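Local atomic coordinates of vesicular integral-membrane protein VIP36 (Canis lupus familiaris, PDB entry 2DUR), a protein that acts as a calcium-dependent intracellular lectin of the early secretory pathway, binding high-mannose glycans and helping to transport and sort the glycoproteins that carry them. Residues Pro127-Met132 and Leu176-Asp181. Numbering follows the deposited sequence.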
ATOM      1  N   PRO A 127      -6.202  -0.488  14.730  1.00 22.37           N
ATOM      2  CA  PRO A 127      -5.226  -0.282  13.653  1.00 20.80           C
ATOM      3  C   PRO A 127      -5.228   1.131  13.076  1.00 20.09           C
ATOM      4  O   PRO A 127      -6.234   1.842  13.147  1.00 19.63           O
ATOM      5  CB  PRO A 127      -5.657  -1.272  12.580  1.00 21.07           C
ATOM      6  CG  PRO A 127      -6.429  -2.331  13.358  1.00 21.33           C
ATOM      7  CD  PRO A 127      -7.176  -1.532  14.366  1.00 22.19           C
ATOM      8  N   TYR A 128      -4.101   1.529  12.500  1.00 18.99           N
ATOM      9  CA  TYR A 128      -3.940   2.916  12.064  1.00 18.29           C
ATOM     10  C   TYR A 128      -3.363   2.903  10.648  1.00 18.45           C
ATOM     11  O   TYR A 128      -2.322   2.267  10.389  1.00 17.70           O
ATOM     12  CB  TYR A 128      -3.026   3.695  13.058  1.00 18.57           C
ATOM     13  CG  TYR A 128      -3.060   5.189  12.849  1.00 19.25           C
ATOM     14  CD1 TYR A 128      -4.054   5.976  13.434  1.00 19.67           C
ATOM     15  CD2 TYR A 128      -2.112   5.823  12.035  1.00 19.12           C
ATOM     16  CE1 TYR A 128      -4.087   7.340  13.227  1.00 17.75           C
ATOM     17  CE2 TYR A 128      -2.151   7.197  11.817  1.00 18.70           C
ATOM     18  CZ  TYR A 128      -3.140   7.947  12.417  1.00 19.60           C
ATOM     19  OH  TYR A 128      -3.202   9.309  12.210  1.00 19.24           O
ATOM     20  N   ILE A 129      -4.049   3.593   9.747  1.00 17.23           N
ATOM     21  CA  ILE A 129      -3.635   3.670   8.355  1.00 16.41           C
ATOM     22  C   ILE A 129      -3.007   5.037   8.159  1.00 16.67           C
ATOM     23  O   ILE A 129      -3.605   6.051   8.484  1.00 15.92           O
ATOM     24  CB  ILE A 129      -4.855   3.555   7.378  1.00 16.58           C
ATOM     25  CG1 ILE A 129      -5.509   2.171   7.526  1.00 16.12           C
ATOM     26  CG2 ILE A 129      -4.435   3.808   5.928  1.00 17.22           C
ATOM     27  CD1 ILE A 129      -6.742   1.993   6.629  1.00 16.75           C
ATOM     28  N   SER A 130      -1.801   5.075   7.612  1.00 16.28           N
ATOM     29  CA  SER A 130      -1.133   6.368   7.415  1.00 16.07           C
ATOM     30  C   SER A 130      -0.387   6.398   6.093  1.00 15.92           C
ATOM     31  O   SER A 130      -0.202   5.370   5.459  1.00 15.61           O
ATOM     32  CB  SER A 130      -0.207   6.687   8.597  1.00 16.93           C
ATOM     33  OG  SER A 130       0.865   5.759   8.681  1.00 17.24           O
ATOM     34  N   VAL A 131      -0.010   7.593   5.646  1.00 15.32           N
ATOM     35  CA  VAL A 131       0.787   7.705   4.434  1.00 15.17           C
ATOM     36  C   VAL A 131       2.144   8.358   4.770  1.00 14.70           C
ATOM     37  O   VAL A 131       2.237   9.157   5.697  1.00 14.49           O
ATOM     38  CB  VAL A 131       0.071   8.503   3.329  1.00 16.14           C
ATOM     39  CG1 VAL A 131      -1.080   7.666   2.748  1.00 18.82           C
ATOM     40  CG2 VAL A 131      -0.432   9.874   3.864  1.00 16.94           C
ATOM     41  N   MET A 132       3.142   8.034   3.968  1.00 14.28           N
ATOM     42  CA  MET A 132       4.494   8.571   4.110  1.00 14.70           C
ATOM     43  C   MET A 132       5.046   8.800   2.712  1.00 14.82           C
ATOM     44  O   MET A 132       4.869   7.960   1.836  1.00 16.34           O
ATOM     45  CB  MET A 132       5.364   7.581   4.907  1.00 15.41           C
ATOM     46  CG  MET A 132       6.836   8.015   5.010  1.00 15.64           C
ATOM     47  SD  MET A 132       7.639   6.826   6.112  1.00 16.88           S
ATOM     48  CE  MET A 132       9.331   7.418   5.979  1.00 16.64           C
ATOM     49  N   LEU A 176      -3.846  13.365  -2.857  1.00 15.63           N
ATOM     50  CA  LEU A 176      -3.721  11.963  -2.449  1.00 16.19           C
ATOM     51  C   LEU A 176      -4.873  11.653  -1.510  1.00 16.15           C
ATOM     52  O   LEU A 176      -5.007  12.257  -0.447  1.00 15.60           O
ATOM     53  CB  LEU A 176      -2.374  11.752  -1.732  1.00 15.62           C
ATOM     54  CG  LEU A 176      -2.146  10.325  -1.195  1.00 17.12           C
ATOM     55  CD1 LEU A 176      -2.125   9.299  -2.315  1.00 18.62           C
ATOM     56  CD2 LEU A 176      -0.861  10.257  -0.356  1.00 18.50           C
ATOM     57  N   THR A 177      -5.714  10.703  -1.903  1.00 16.47           N
ATOM     58  CA  THR A 177      -6.890  10.361  -1.100  1.00 16.22           C
ATOM     59  C   THR A 177      -6.844   8.871  -0.791  1.00 16.31           C
ATOM     60  O   THR A 177      -6.621   8.045  -1.678  1.00 17.69           O
ATOM     61  CB  THR A 177      -8.224  10.705  -1.853  1.00 16.57           C
ATOM     62  OG1 THR A 177      -8.164  12.042  -2.372  1.00 18.62           O
ATOM     63  CG2 THR A 177      -9.407  10.550  -0.943  1.00 17.11           C
ATOM     64  N   VAL A 178      -7.049   8.541   0.471  1.00 16.64           N
ATOM     65  CA  VAL A 178      -7.173   7.139   0.875  1.00 17.16           C
ATOM     66  C   VAL A 178      -8.543   6.966   1.501  1.00 17.67           C
ATOM     67  O   VAL A 178      -8.908   7.725   2.405  1.00 16.85           O
ATOM     68  CB  VAL A 178      -6.073   6.753   1.910  1.00 16.86           C
ATOM     69  CG1 VAL A 178      -6.192   5.282   2.284  1.00 17.56           C
ATOM     70  CG2 VAL A 178      -4.687   7.067   1.345  1.00 17.91           C
ATOM     71  N   MET A 179      -9.305   5.986   1.005  1.00 18.13           N
ATOM     72  CA  MET A 179     -10.649   5.693   1.512  1.00 19.65           C
ATOM     73  C   MET A 179     -10.744   4.220   1.891  1.00 18.00           C
ATOM     74  O   MET A 179      -9.983   3.407   1.392  1.00 18.15           O
ATOM     75  CB  MET A 179     -11.692   6.038   0.450  1.00 19.00           C
ATOM     76  CG  MET A 179     -11.542   7.455  -0.053  1.00 21.77           C
ATOM     77  SD  MET A 179     -12.695   7.896  -1.366  1.00 29.61           S
ATOM     78  CE  MET A 179     -12.054   6.924  -2.733  1.00 32.74           C
ATOM     79  N   THR A 180     -11.692   3.884   2.757  1.00 18.10           N
ATOM     80  CA  THR A 180     -11.838   2.498   3.189  1.00 19.08           C
ATOM     81  C   THR A 180     -13.269   2.025   2.918  1.00 18.54           C
ATOM     82  O   THR A 180     -14.210   2.839   2.841  1.00 18.70           O
ATOM     83  CB  THR A 180     -11.537   2.341   4.683  1.00 19.61           C
ATOM     84  OG1 THR A 180     -12.450   3.121   5.447  1.00 22.23           O
ATOM     85  CG2 THR A 180     -10.102   2.819   5.027  1.00 19.82           C
ATOM     86  N   ASP A 181     -13.408   0.709   2.791  1.00 17.89           N
ATOM     87  CA  ASP A 181     -14.733   0.059   2.718  1.00 18.83           C
ATOM     88  C   ASP A 181     -14.646  -1.158   3.623  1.00 18.89           C
ATOM     89  O   ASP A 181     -14.254  -2.231   3.182  1.00 20.35           O
ATOM     90  CB  ASP A 181     -15.082  -0.295   1.275  1.00 18.06           C
ATOM     91  CG  ASP A 181     -16.357  -1.165   1.148  1.00 19.95           C
ATOM     92  OD1 ASP A 181     -17.084  -1.351   2.144  1.00 22.47           O
ATOM     93  OD2 ASP A 181     -16.560  -1.681   0.033  1.00 23.25           O
TER
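V131 and V178 face each other where strands 128-132 and 176-181 stack, and their methyls give a worked example of how two beta-sheets share a core. The side chains of V131 and V178 pass in opposite directions, CG1 to CG2 at 3.9 Å, and V131 CG1 also meets L176 CD2 tip to tip at 4.0 Å, so one methyl serves two neighbours. It is placed there by a chi1 of -72°, which sets CG1 anti to the carbonyl carbon. I192 and I111 also touch V131. At the other end the packing is equally close: the extended end of I129 carries CD1 alongside T180 CG2 at 3.8 Å, while L167 touches both residues. Between these two patches I129 CG2 lies a looser 4.3 Å from V178 CG1. Against this buried layer stands the outer side, where M179 points away from the interface and is partly exposed. Y128, near the start of its strand, is partly exposed too and hydrogen-bonds through OH to E150. The strand axes approach to 9.3 Å and run nearly antiparallel, at 164°, each strand belonging to a different antiparallel sheet. Strand 128-135 lies beside strand 109-114, which ends at the calcium ligand D114. Such apolar face-to-face packing is characteristic of the beta-sandwich of the L-type, legume-like lectin domain.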